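Local structure of CRISPR-associated endonuclease C2c1 (5U31) at residues Ser899-Asp903 with Ile960-Pro964; Ile911-Val916 with Leu952-Gly958. The protein is a CRISPR-guided DNA endonuclease that uses a guide RNA and divalent metal ions to recognise and cut invading DNA bearing a protospacer adjacent motif. The protein carries 3 engineered substitutions. All blocks are in the same frame, centred on the assembly; numbering follows the deposited sequence.

Contact 1: Ser899-Asp903 with Ile960-Pro964; sequences SSRFD and IFVSP. With nucleotides of chain E.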
ATOM      1  N   SER A 899       1.610 -10.032  19.383  1.00 36.78           N
ATOM      2  CA  SER A 899       0.222  -9.772  19.759  1.00 36.73           C
ATOM      3  C   SER A 899      -0.659 -10.993  19.569  1.00 37.01           C
ATOM      4  O   SER A 899      -1.684 -11.121  20.245  1.00 47.21           O
ATOM      5  CB  SER A 899      -0.351  -8.622  18.927  1.00 35.99           C
ATOM      6  OG  SER A 899       0.235  -7.395  19.299  1.00 61.23           O
ATOM      7  N   SER A 900      -0.295 -11.879  18.647  1.00 38.84           N
ATOM      8  CA  SER A 900      -1.072 -13.073  18.360  1.00 38.08           C
ATOM      9  C   SER A 900      -0.493 -14.323  19.004  1.00 44.89           C
ATOM     10  O   SER A 900      -1.065 -15.406  18.838  1.00 42.46           O
ATOM     11  CB  SER A 900      -1.179 -13.278  16.845  1.00 44.95           C
ATOM     12  OG  SER A 900      -1.844 -12.192  16.223  1.00 45.46           O
ATOM     13  N   ARG A 901       0.620 -14.208  19.731  1.00 39.42           N
ATOM     14  CA  ARG A 901       1.303 -15.366  20.293  1.00 39.16           C
ATOM     15  C   ARG A 901       1.271 -15.412  21.816  1.00 40.01           C
ATOM     16  O   ARG A 901       1.768 -16.380  22.401  1.00 40.51           O
ATOM     17  CB  ARG A 901       2.756 -15.416  19.803  1.00 39.19           C
ATOM     18  CG  ARG A 901       2.884 -15.632  18.303  1.00 50.81           C
ATOM     19  CD  ARG A 901       4.297 -16.039  17.905  1.00 68.24           C
ATOM     20  NE  ARG A 901       4.401 -16.306  16.472  1.00 73.71           N
ATOM     21  CZ  ARG A 901       4.175 -17.492  15.916  1.00 79.53           C
ATOM     22  NH1 ARG A 901       3.832 -18.526  16.676  1.00 94.13           N
ATOM     23  NH2 ARG A 901       4.288 -17.648  14.604  1.00 67.66           N
ATOM     24  N   PHE A 902       0.705 -14.403  22.471  1.00 39.60           N
ATOM     25  CA  PHE A 902       0.555 -14.384  23.918  1.00 40.23           C
ATOM     26  C   PHE A 902      -0.907 -14.161  24.283  1.00 40.22           C
ATOM     27  O   PHE A 902      -1.651 -13.494  23.559  1.00 40.79           O
ATOM     28  CB  PHE A 902       1.417 -13.293  24.559  1.00 40.22           C
ATOM     29  CG  PHE A 902       2.866 -13.656  24.683  1.00 40.61           C
ATOM     30  CD1 PHE A 902       3.382 -14.074  25.896  1.00 41.46           C
ATOM     31  CD2 PHE A 902       3.715 -13.575  23.590  1.00 40.20           C
ATOM     32  CE1 PHE A 902       4.717 -14.408  26.022  1.00 41.91           C
ATOM     33  CE2 PHE A 902       5.052 -13.912  23.708  1.00 40.64           C
ATOM     34  CZ  PHE A 902       5.552 -14.328  24.928  1.00 41.51           C
ATOM     35  N   ASP A 903      -1.307 -14.721  25.420  1.00 40.96           N
ATOM     36  CA  ASP A 903      -2.690 -14.623  25.866  1.00 41.12           C
ATOM     37  C   ASP A 903      -3.000 -13.211  26.349  1.00 41.90           C
ATOM     38  O   ASP A 903      -2.239 -12.627  27.124  1.00 50.49           O
ATOM     39  CB  ASP A 903      -2.944 -15.625  26.983  1.00 42.07           C
ATOM     40  CG  ASP A 903      -4.379 -16.082  27.035  1.00 42.29           C
ATOM     41  OD1 ASP A 903      -4.751 -16.944  26.213  1.00 45.88           O
ATOM     42  OD2 ASP A 903      -5.134 -15.580  27.893  1.00 45.45           O
ATOM     43  N   ILE A 960      -7.757 -20.306  16.171  1.00 45.49           N
ATOM     44  CA  ILE A 960      -8.059 -20.483  17.587  1.00 40.67           C
ATOM     45  C   ILE A 960      -6.750 -20.410  18.355  1.00 40.72           C
ATOM     46  O   ILE A 960      -5.821 -21.180  18.082  1.00 42.44           O
ATOM     47  CB  ILE A 960      -8.778 -21.812  17.855  1.00 41.53           C
ATOM     48  CG1 ILE A 960     -10.060 -21.889  17.025  1.00 57.33           C
ATOM     49  CG2 ILE A 960      -9.070 -21.958  19.338  1.00 42.09           C
ATOM     50  CD1 ILE A 960     -10.702 -23.258  17.009  1.00 66.54           C
ATOM     51  N   PHE A 961      -6.671 -19.487  19.304  1.00 40.57           N
ATOM     52  CA  PHE A 961      -5.474 -19.318  20.113  1.00 40.68           C
ATOM     53  C   PHE A 961      -5.618 -20.123  21.394  1.00 41.54           C
ATOM     54  O   PHE A 961      -6.617 -19.991  22.107  1.00 44.53           O
ATOM     55  CB  PHE A 961      -5.237 -17.842  20.428  1.00 40.09           C
ATOM     56  CG  PHE A 961      -4.062 -17.598  21.324  1.00 40.28           C
ATOM     57  CD1 PHE A 961      -4.243 -17.380  22.679  1.00 40.74           C
ATOM     58  CD2 PHE A 961      -2.776 -17.594  20.814  1.00 40.07           C
ATOM     59  CE1 PHE A 961      -3.165 -17.158  23.506  1.00 40.99           C
ATOM     60  CE2 PHE A 961      -1.693 -17.373  21.637  1.00 40.33           C
ATOM     61  CZ  PHE A 961      -1.888 -17.153  22.985  1.00 45.71           C
ATOM     62  N   VAL A 962      -4.624 -20.960  21.678  1.00 42.01           N
ATOM     63  CA  VAL A 962      -4.624 -21.828  22.847  1.00 42.90           C
ATOM     64  C   VAL A 962      -3.383 -21.522  23.669  1.00 45.11           C
ATOM     65  O   VAL A 962      -2.281 -21.415  23.121  1.00 54.54           O
ATOM     66  CB  VAL A 962      -4.655 -23.313  22.448  1.00 43.52           C
ATOM     67  CG1 VAL A 962      -4.700 -24.184  23.682  1.00 44.47           C
ATOM     68  CG2 VAL A 962      -5.844 -23.589  21.555  1.00 43.38           C
ATOM     69  N   SER A 963      -3.559 -21.383  24.978  1.00 43.57           N
ATOM     70  CA  SER A 963      -2.451 -21.112  25.876  1.00 43.86           C
ATOM     71  C   SER A 963      -2.607 -21.974  27.118  1.00 44.87           C
ATOM     72  O   SER A 963      -3.727 -22.370  27.462  1.00 47.82           O
ATOM     73  CB  SER A 963      -2.390 -19.625  26.270  1.00 43.36           C
ATOM     74  OG  SER A 963      -3.391 -19.291  27.217  1.00 43.67           O
ATOM     75  N   PRO A 964      -1.507 -22.301  27.798  1.00 45.42           N
ATOM     76  CA  PRO A 964      -1.632 -23.032  29.065  1.00 46.42           C
ATOM     77  C   PRO A 964      -2.213 -22.124  30.139  1.00 52.46           C
ATOM     78  O   PRO A 964      -1.821 -20.962  30.268  1.00 46.08           O
ATOM     79  CB  PRO A 964      -0.191 -23.451  29.383  1.00 46.91           C
ATOM     80  CG  PRO A 964       0.652 -22.463  28.670  1.00 46.14           C
ATOM     81  CD  PRO A 964      -0.099 -22.091  27.420  1.00 45.24           C
TER
ATOM     82  P    DG E   4       3.122 -12.287  15.859  1.00 37.49           P
ATOM     83  OP1  DG E   4       2.302 -12.272  17.085  1.00 37.93           O
ATOM     84  OP2  DG E   4       3.547 -13.579  15.278  1.00 48.25           O
ATOM     85  O5'  DG E   4       2.312 -11.492  14.746  1.00 44.18           O
ATOM     86  C5'  DG E   4       1.769 -10.223  15.049  1.00 35.33           C
ATOM     87  C4'  DG E   4       1.421  -9.495  13.774  1.00 34.65           C
ATOM     88  O4'  DG E   4       2.629  -8.980  13.180  1.00 42.55           O
ATOM     89  C3'  DG E   4       0.802 -10.376  12.710  1.00 34.64           C
ATOM     90  O3'  DG E   4      -0.605 -10.404  12.882  1.00 34.60           O
ATOM     91  C2'  DG E   4       1.189  -9.663  11.420  1.00 37.54           C
ATOM     92  C1'  DG E   4       2.535  -9.030  11.773  1.00 36.60           C
ATOM     93  N9   DG E   4       3.688  -9.758  11.252  1.00 44.38           N
ATOM     94  C8   DG E   4       3.784 -11.108  11.007  1.00 43.38           C
ATOM     95  N7   DG E   4       4.949 -11.468  10.535  1.00 48.64           N
ATOM     96  C5   DG E   4       5.668 -10.281  10.463  1.00 46.84           C
ATOM     97  C6   DG E   4       6.994 -10.039  10.026  1.00 46.64           C
ATOM     98  O6   DG E   4       7.821 -10.854   9.603  1.00 62.14           O
ATOM     99  N1   DG E   4       7.327  -8.690  10.117  1.00 60.90           N
ATOM    100  C2   DG E   4       6.484  -7.698  10.572  1.00 59.51           C
ATOM    101  N2   DG E   4       6.979  -6.450  10.588  1.00 51.60           N
ATOM    102  N3   DG E   4       5.243  -7.912  10.984  1.00 45.19           N
ATOM    103  C4   DG E   4       4.903  -9.220  10.900  1.00 45.67           C
ATOM    104  P    DG E   2      10.045 -19.187  12.814  1.00117.44           P
ATOM    105  OP1  DG E   2      10.692 -18.965  11.503  1.00112.92           O
ATOM    106  OP2  DG E   2      10.883 -19.227  14.032  1.00105.05           O
ATOM    107  O5'  DG E   2       8.907 -18.061  12.987  1.00109.17           O
ATOM    108  C5'  DG E   2       7.903 -18.181  14.010  1.00103.15           C
ATOM    109  C4'  DG E   2       7.794 -16.916  14.842  1.00 84.42           C
ATOM    110  O4'  DG E   2       7.437 -17.261  16.194  1.00 71.40           O
ATOM    111  C3'  DG E   2       9.085 -16.153  15.002  1.00 80.46           C
ATOM    112  O3'  DG E   2       8.807 -14.836  15.406  1.00 71.43           O
ATOM    113  C2'  DG E   2       9.789 -16.937  16.110  1.00 78.90           C
ATOM    114  C1'  DG E   2       8.620 -17.494  16.940  1.00 69.39           C
ATOM    115  N9   DG E   2       8.703 -18.935  17.212  1.00 65.72           N
ATOM    116  C8   DG E   2       7.643 -19.809  17.277  1.00 66.46           C
ATOM    117  N7   DG E   2       7.991 -21.038  17.533  1.00 69.49           N
ATOM    118  C5   DG E   2       9.376 -20.988  17.647  1.00 77.81           C
ATOM    119  C6   DG E   2      10.307 -22.025  17.920  1.00 93.92           C
ATOM    120  O6   DG E   2      10.081 -23.230  18.121  1.00109.46           O
ATOM    121  N1   DG E   2      11.616 -21.548  17.953  1.00 75.93           N
ATOM    122  C2   DG E   2      11.980 -20.240  17.749  1.00 74.58           C
ATOM    123  N2   DG E   2      13.292 -19.971  17.820  1.00 83.23           N
ATOM    124  N3   DG E   2      11.122 -19.258  17.495  1.00 61.75           N
ATOM    125  C4   DG E   2       9.837 -19.701  17.457  1.00 67.62           C
ATOM    126  P    DG E   5      -1.399 -11.794  12.829  1.00 44.99           P
ATOM    127  OP1  DG E   5      -2.734 -11.513  13.393  1.00 57.50           O
ATOM    128  OP2  DG E   5      -0.560 -12.852  13.435  1.00 59.79           O
ATOM    129  O5'  DG E   5      -1.516 -12.108  11.267  1.00 44.48           O
ATOM    130  C5'  DG E   5      -2.315 -11.275  10.439  1.00 44.91           C
ATOM    131  C4'  DG E   5      -2.129 -11.622   8.974  1.00 34.22           C
ATOM    132  O4'  DG E   5      -0.728 -11.535   8.635  1.00 34.85           O
ATOM    133  C3'  DG E   5      -2.548 -13.031   8.587  1.00 34.77           C
ATOM    134  O3'  DG E   5      -3.933 -13.041   8.241  1.00 47.64           O
ATOM    135  C2'  DG E   5      -1.674 -13.299   7.365  1.00 37.33           C
ATOM    136  C1'  DG E   5      -0.391 -12.544   7.706  1.00 37.41           C
ATOM    137  N9   DG E   5       0.621 -13.392   8.310  1.00 42.10           N
ATOM    138  C8   DG E   5       0.972 -13.446   9.637  1.00 51.78           C
ATOM    139  N7   DG E   5       1.910 -14.315   9.890  1.00 57.57           N
ATOM    140  C5   DG E   5       2.194 -14.873   8.649  1.00 54.50           C
ATOM    141  C6   DG E   5       3.126 -15.871   8.294  1.00 61.29           C
ATOM    142  O6   DG E   5       3.910 -16.479   9.029  1.00 73.42           O
ATOM    143  N1   DG E   5       3.095 -16.146   6.929  1.00 65.08           N
ATOM    144  C2   DG E   5       2.261 -15.532   6.023  1.00 79.42           C
ATOM    145  N2   DG E   5       2.372 -15.930   4.745  1.00 87.83           N
ATOM    146  N3   DG E   5       1.381 -14.592   6.345  1.00 70.09           N
ATOM    147  C4   DG E   5       1.405 -14.315   7.669  1.00 48.69           C
TER

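Contact 2: Ile911-Val916 with Leu952-Gly958; sequences IRCRRV and LIPTGEG. With nucleotides of chain E; nucleotides of chain B.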
ATOM      1  N   ILE A 911      -0.165 -21.016  21.130  1.00 41.98           N
ATOM      2  CA  ILE A 911      -0.021 -21.498  19.765  1.00 41.77           C
ATOM      3  C   ILE A 911      -1.359 -21.352  19.054  1.00 41.35           C
ATOM      4  O   ILE A 911      -2.412 -21.639  19.634  1.00 41.64           O
ATOM      5  CB  ILE A 911       0.460 -22.966  19.742  1.00 42.62           C
ATOM      6  CG1 ILE A 911       1.837 -23.085  20.399  1.00 43.09           C
ATOM      7  CG2 ILE A 911       0.479 -23.514  18.324  1.00 61.81           C
ATOM      8  CD1 ILE A 911       2.416 -24.482  20.364  1.00 46.65           C
ATOM      9  N   ARG A 912      -1.322 -20.889  17.806  1.00 40.73           N
ATOM     10  CA  ARG A 912      -2.532 -20.835  16.996  1.00 40.41           C
ATOM     11  C   ARG A 912      -2.920 -22.238  16.549  1.00 41.05           C
ATOM     12  O   ARG A 912      -2.107 -22.962  15.970  1.00 49.72           O
ATOM     13  CB  ARG A 912      -2.324 -19.932  15.782  1.00 39.61           C
ATOM     14  CG  ARG A 912      -2.347 -18.447  16.080  1.00 38.93           C
ATOM     15  CD  ARG A 912      -1.679 -17.676  14.957  1.00 49.91           C
ATOM     16  NE  ARG A 912      -2.127 -16.291  14.896  1.00 57.25           N
ATOM     17  CZ  ARG A 912      -3.200 -15.891  14.221  1.00 60.15           C
ATOM     18  NH1 ARG A 912      -3.930 -16.776  13.555  1.00 44.61           N
ATOM     19  NH2 ARG A 912      -3.544 -14.611  14.213  1.00 68.20           N
ATOM     20  N   CYS A 913      -4.165 -22.622  16.820  1.00 41.33           N
ATOM     21  CA  CYS A 913      -4.649 -23.965  16.544  1.00 42.03           C
ATOM     22  C   CYS A 913      -5.860 -23.932  15.623  1.00 50.01           C
ATOM     23  O   CYS A 913      -6.504 -22.895  15.431  1.00 43.01           O
ATOM     24  CB  CYS A 913      -5.038 -24.706  17.830  1.00 45.84           C
ATOM     25  SG  CYS A 913      -3.693 -25.061  18.966  1.00 54.20           S
ATOM     26  N   ARG A 914      -6.162 -25.099  15.067  1.00 50.46           N
ATOM     27  CA  ARG A 914      -7.397 -25.357  14.348  1.00 42.54           C
ATOM     28  C   ARG A 914      -8.161 -26.451  15.075  1.00 43.44           C
ATOM     29  O   ARG A 914      -7.589 -27.226  15.845  1.00 71.19           O
ATOM     30  CB  ARG A 914      -7.134 -25.792  12.904  1.00 42.54           C
ATOM     31  CG  ARG A 914      -6.246 -24.849  12.118  1.00 48.00           C
ATOM     32  CD  ARG A 914      -6.635 -24.845  10.652  1.00 58.93           C
ATOM     33  NE  ARG A 914      -5.806 -23.942   9.863  1.00 64.17           N
ATOM     34  CZ  ARG A 914      -6.116 -23.528   8.639  1.00 68.41           C
ATOM     35  NH1 ARG A 914      -7.244 -23.934   8.070  1.00 64.55           N
ATOM     36  NH2 ARG A 914      -5.306 -22.705   7.986  1.00 68.21           N
ATOM     37  N   ARG A 915      -9.462 -26.513  14.826  1.00 43.60           N
ATOM     38  CA  ARG A 915     -10.296 -27.572  15.375  1.00 46.77           C
ATOM     39  C   ARG A 915     -10.817 -28.453  14.247  1.00 55.48           C
ATOM     40  O   ARG A 915     -11.161 -27.959  13.167  1.00 57.41           O
ATOM     41  CB  ARG A 915     -11.449 -26.999  16.202  1.00 61.63           C
ATOM     42  CG  ARG A 915     -11.121 -26.892  17.687  1.00 80.74           C
ATOM     43  CD  ARG A 915     -12.366 -26.676  18.536  1.00 98.32           C
ATOM     44  NE  ARG A 915     -12.710 -25.264  18.668  1.00105.01           N
ATOM     45  CZ  ARG A 915     -13.838 -24.813  19.210  1.00102.07           C
ATOM     46  NH1 ARG A 915     -14.747 -25.664  19.672  1.00 83.45           N
ATOM     47  NH2 ARG A 915     -14.058 -23.507  19.288  1.00103.27           N
ATOM     48  N   VAL A 916     -10.859 -29.754  14.501  1.00 59.47           N
ATOM     49  CA  VAL A 916     -11.232 -30.724  13.463  1.00 46.46           C
ATOM     50  C   VAL A 916     -12.687 -30.505  13.065  1.00 57.57           C
ATOM     51  O   VAL A 916     -13.568 -30.458  13.943  1.00 58.82           O
ATOM     52  CB  VAL A 916     -11.008 -32.154  13.963  1.00 47.50           C
ATOM     53  CG1 VAL A 916     -11.572 -33.156  12.973  1.00 50.39           C
ATOM     54  CG2 VAL A 916      -9.528 -32.414  14.177  1.00 57.96           C
ATOM     55  N   LEU A 952      -8.627 -30.091  18.968  1.00 64.54           N
ATOM     56  CA  LEU A 952      -7.639 -29.052  18.717  1.00 60.83           C
ATOM     57  C   LEU A 952      -6.446 -29.633  17.969  1.00 62.15           C
ATOM     58  O   LEU A 952      -5.913 -30.682  18.344  1.00 62.86           O
ATOM     59  CB  LEU A 952      -7.181 -28.419  20.029  1.00 48.65           C
ATOM     60  CG  LEU A 952      -8.029 -27.273  20.576  1.00 45.33           C
ATOM     61  CD1 LEU A 952      -7.589 -26.914  21.978  1.00 45.54           C
ATOM     62  CD2 LEU A 952      -7.940 -26.073  19.653  1.00 44.33           C
ATOM     63  N   ILE A 953      -6.037 -28.952  16.905  1.00 49.23           N
ATOM     64  CA  ILE A 953      -4.883 -29.362  16.112  1.00 45.35           C
ATOM     65  C   ILE A 953      -3.887 -28.210  16.080  1.00 61.51           C
ATOM     66  O   ILE A 953      -4.113 -27.215  15.376  1.00 60.74           O
ATOM     67  CB  ILE A 953      -5.295 -29.776  14.694  1.00 45.38           C
ATOM     68  CG1 ILE A 953      -6.341 -30.888  14.750  1.00 50.53           C
ATOM     69  CG2 ILE A 953      -4.079 -30.235  13.911  1.00 45.58           C
ATOM     70  CD1 ILE A 953      -5.837 -32.164  15.383  1.00 52.41           C
ATOM     71  N   PRO A 954      -2.789 -28.292  16.823  1.00 57.69           N
ATOM     72  CA  PRO A 954      -1.801 -27.208  16.799  1.00 44.16           C
ATOM     73  C   PRO A 954      -1.081 -27.125  15.467  1.00 47.83           C
ATOM     74  O   PRO A 954      -0.275 -27.998  15.130  1.00 57.51           O
ATOM     75  CB  PRO A 954      -0.846 -27.580  17.939  1.00 57.20           C
ATOM     76  CG  PRO A 954      -0.995 -29.050  18.085  1.00 45.75           C
ATOM     77  CD  PRO A 954      -2.417 -29.367  17.754  1.00 45.78           C
ATOM     78  N   THR A 955      -1.371 -26.079  14.697  1.00 53.22           N
ATOM     79  CA  THR A 955      -0.763 -25.881  13.391  1.00 48.08           C
ATOM     80  C   THR A 955       0.142 -24.663  13.329  1.00 47.35           C
ATOM     81  O   THR A 955       0.904 -24.528  12.366  1.00 58.37           O
ATOM     82  CB  THR A 955      -1.846 -25.739  12.314  1.00 42.35           C
ATOM     83  OG1 THR A 955      -2.486 -24.465  12.455  1.00 59.09           O
ATOM     84  CG2 THR A 955      -2.885 -26.839  12.450  1.00 43.05           C
ATOM     85  N   GLY A 956       0.080 -23.778  14.318  1.00 47.23           N
ATOM     86  CA  GLY A 956       0.855 -22.561  14.281  1.00 52.01           C
ATOM     87  C   GLY A 956       0.270 -21.467  13.421  1.00 58.23           C
ATOM     88  O   GLY A 956       0.868 -20.387  13.331  1.00 75.01           O
ATOM     89  N   GLU A 957      -0.882 -21.709  12.786  1.00 48.02           N
ATOM     90  CA  GLU A 957      -1.484 -20.684  11.941  1.00 53.62           C
ATOM     91  C   GLU A 957      -3.004 -20.801  11.884  1.00 52.39           C
ATOM     92  O   GLU A 957      -3.612 -20.301  10.932  1.00 39.66           O
ATOM     93  CB  GLU A 957      -0.889 -20.748  10.524  1.00 56.00           C
ATOM     94  CG  GLU A 957      -0.850 -22.143   9.921  1.00 54.84           C
ATOM     95  CD  GLU A 957      -2.212 -22.617   9.475  1.00 59.88           C
ATOM     96  OE1 GLU A 957      -2.703 -22.130   8.434  1.00 62.68           O
ATOM     97  OE2 GLU A 957      -2.802 -23.458  10.182  1.00 59.42           O
ATOM     98  N   GLY A 958      -3.631 -21.448  12.861  1.00 57.86           N
ATOM     99  CA  GLY A 958      -5.071 -21.552  12.894  1.00 51.37           C
ATOM    100  C   GLY A 958      -5.728 -20.280  13.391  1.00 47.00           C
ATOM    101  O   GLY A 958      -5.085 -19.261  13.644  1.00 38.78           O
TER
ATOM    102  P    DT E   6      -4.873 -14.277   8.658  1.00 63.64           P
ATOM    103  OP1  DT E   6      -6.249 -13.978   8.199  1.00 52.18           O
ATOM    104  OP2  DT E   6      -4.623 -14.571  10.086  1.00 68.93           O
ATOM    105  O5'  DT E   6      -4.301 -15.494   7.798  1.00 54.42           O
ATOM    106  C5'  DT E   6      -4.277 -15.409   6.385  1.00 35.68           C
ATOM    107  C4'  DT E   6      -3.403 -16.499   5.799  1.00 40.76           C
ATOM    108  O4'  DT E   6      -2.098 -16.461   6.427  1.00 47.77           O
ATOM    109  C3'  DT E   6      -3.942 -17.911   5.996  1.00 46.98           C
ATOM    110  O3'  DT E   6      -4.004 -18.584   4.760  1.00 57.01           O
ATOM    111  C2'  DT E   6      -2.952 -18.573   6.949  1.00 58.34           C
ATOM    112  C1'  DT E   6      -1.683 -17.765   6.738  1.00 48.90           C
ATOM    113  N1   DT E   6      -0.846 -17.706   7.955  1.00 57.42           N
ATOM    114  C2   DT E   6       0.350 -18.377   7.981  1.00 62.55           C
ATOM    115  O2   DT E   6       0.778 -19.013   7.035  1.00 70.36           O
ATOM    116  N3   DT E   6       1.039 -18.269   9.159  1.00 56.35           N
ATOM    117  C4   DT E   6       0.652 -17.578  10.293  1.00 55.62           C
ATOM    118  O4   DT E   6       1.342 -17.540  11.306  1.00 65.84           O
ATOM    119  C5   DT E   6      -0.621 -16.905  10.201  1.00 57.08           C
ATOM    120  C7   DT E   6      -1.148 -16.123  11.367  1.00 57.05           C
ATOM    121  C6   DT E   6      -1.303 -17.004   9.052  1.00 56.93           C
TER
ATOM    122  P     U B   3     -20.149 -29.764  25.374  1.00 82.98           P
ATOM    123  OP1   U B   3     -19.493 -30.585  26.425  1.00 75.61           O
ATOM    124  OP2   U B   3     -21.095 -28.693  25.775  1.00 85.68           O
ATOM    125  O5'   U B   3     -19.001 -29.102  24.495  1.00 70.50           O
ATOM    126  C5'   U B   3     -17.946 -29.890  23.969  1.00 61.86           C
ATOM    127  C4'   U B   3     -17.069 -29.085  23.045  1.00 56.44           C
ATOM    128  O4'   U B   3     -17.847 -28.619  21.913  1.00 66.82           O
ATOM    129  C3'   U B   3     -16.485 -27.812  23.633  1.00 52.55           C
ATOM    130  O3'   U B   3     -15.343 -28.037  24.432  1.00 50.18           O
ATOM    131  C2'   U B   3     -16.207 -26.974  22.394  1.00 61.74           C
ATOM    132  O2'   U B   3     -15.028 -27.417  21.738  1.00 56.45           O
ATOM    133  C1'   U B   3     -17.409 -27.335  21.524  1.00 64.01           C
ATOM    134  N1    U B   3     -18.528 -26.385  21.708  1.00 62.45           N
ATOM    135  C2    U B   3     -18.429 -25.150  21.102  1.00 61.04           C
ATOM    136  O2    U B   3     -17.461 -24.823  20.434  1.00 57.62           O
ATOM    137  N3    U B   3     -19.503 -24.318  21.311  1.00 56.01           N
ATOM    138  C4    U B   3     -20.637 -24.596  22.048  1.00 56.59           C
ATOM    139  O4    U B   3     -21.525 -23.749  22.149  1.00 61.90           O
ATOM    140  C5    U B   3     -20.659 -25.895  22.640  1.00 60.61           C
ATOM    141  C6    U B   3     -19.631 -26.725  22.454  1.00 63.22           C
TER
ATOM    142  O5'  DT E   1      10.263 -25.062  14.306  1.00 69.25           O
ATOM    143  C5'  DT E   1      10.361 -23.645  14.476  1.00 82.94           C
ATOM    144  C4'  DT E   1       9.472 -22.909  13.485  1.00101.52           C
ATOM    145  O4'  DT E   1       8.207 -23.605  13.370  1.00107.86           O
ATOM    146  C3'  DT E   1       9.147 -21.461  13.860  1.00114.54           C
ATOM    147  O3'  DT E   1       9.240 -20.584  12.715  1.00122.13           O
ATOM    148  C2'  DT E   1       7.722 -21.528  14.410  1.00107.40           C
ATOM    149  C1'  DT E   1       7.133 -22.776  13.770  1.00110.79           C
ATOM    150  N1   DT E   1       6.280 -23.546  14.718  1.00114.61           N
ATOM    151  C2   DT E   1       4.911 -23.510  14.580  1.00102.59           C
ATOM    152  O2   DT E   1       4.344 -22.884  13.699  1.00 85.33           O
ATOM    153  N3   DT E   1       4.225 -24.245  15.516  1.00 95.98           N
ATOM    154  C4   DT E   1       4.764 -24.989  16.557  1.00 92.98           C
ATOM    155  O4   DT E   1       4.065 -25.615  17.349  1.00 92.54           O
ATOM    156  C5   DT E   1       6.208 -24.973  16.645  1.00 94.91           C
ATOM    157  C7   DT E   1       6.912 -25.738  17.727  1.00 79.08           C
ATOM    158  C6   DT E   1       6.884 -24.260  15.735  1.00110.72           C
TER

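Contact 1: Ser899-Asp903 with Ile960-Pro964
Phe961 lays its ring against the backbone of Ser900-Asp903 and gives up more surface to this contact than any other residue. Its CG stands anti to the backbone N (chi1 177°), which sends the ring out from strand 960-964 into the bend of the loop. Phe961 CD2 comes 3.4 Å from the carbonyl O of Ser900, and its CZ lies as close to the carbonyl C of Phe902. On the side of CE1 the ring is met at its edge by the carboxylate of Asp903, whose OD1 is 3.1 Å from Phe961 CE1; the two planes are turned 33° apart. Asp903 OD1 is hydrogen-bonded chiefly to ND1 of His973 on the next strand and takes only a weak bond from Ser963 OG, at 2.9 Å, while OD2 is bound by the backbone N of Thr906. The carboxylate is thus held from both oxygens. Ser900 and Arg901 turn to the DNA: Ser900 N donates to OP1 of DG4 of chain E at 3.1 Å, and Ser900 OG lies near OP1 and OP2 of DG5 of chain E. Arg901 NE makes a weak hydrogen bond to OP2 of DG4 of chain E, and O4' of DG2 of chain E lies over one face of the guanidinium, toward its rim. A Nuc-domain aromatic thus backs the RuvC loop that binds non-target single-stranded DNA through phosphate-binding Ser900.

Contact 2: Ile911-Val916 with Leu952-Gly958
Arg914 and Glu957 meet because both side chains bend: Arg914 turns at chi2 (-148°), and Glu957 starts with CG between its backbone N and carbonyl carbon (chi1 48°) before folding again, so that its carboxylate doubles back to the strand. Arg914 grips Glu957 side-on, its NE reaching OE2 at 3.1 Å and its NH2 reaching OE1 at 2.7 Å. Each oxygen uses its syn lone pair, and the guanidinium and carboxylate planes are only 9° apart. The anti lone pair of Glu957 OE2 takes the hydroxyl of Thr955, OG1 to OE2 2.5 Å, so three bonds fix the carboxylate. Thr955 OG1 in turn accepts from Glu957 N at 3.2 Å, forming an ST turn. Trp932 adds a cation-pi contact to Arg914. Beneath this network the backbones pair: Arg914 N meets Ile953 O at 3.0 Å, and Ile953 N returns to Arg914 O. Past the end of strand 952-954, Gly956 N in the turn donates to Arg912 O at 2.9 Å. Cys913 SG packs on Pro954 on the other face of the sheet. At one end the C7 methyl of DT6 of chain E sits over the centre of the Arg912 guanidinium; at the other, Arg915 NH1 donates to O2 of U3 of chain B at 2.9 Å. Here an antiparallel edge pair of the four-stranded Nuc-domain sheet runs into an ST turn beside the DNA, with phosphate-binding Arg912 in its inner strand.

Contacts 1 and 2 are both buried and involve one antiparallel sheet, contact 1 through strand 960-964 and contact 2 through 911-915 and 952-954; Cys913 N and Ile911 N probably bond to the carbonyls of Ile960 and Val962. Their chemistry differs. Contact 2 is strand-to-strand pairing at the sheet margin, reinforced by a salt bridge, and buries about three times the surface of contact 1. Contact 1 instead sets a loop on a strand, chiefly through one aromatic ring and a carboxylate. Both reach the nucleic acid: Ser900 and Arg912, whose side chains approach to about 4 Å at their nearest atoms, are both known phosphate-binding residues, whereas guide RNA is met by Arg915 of contact 2.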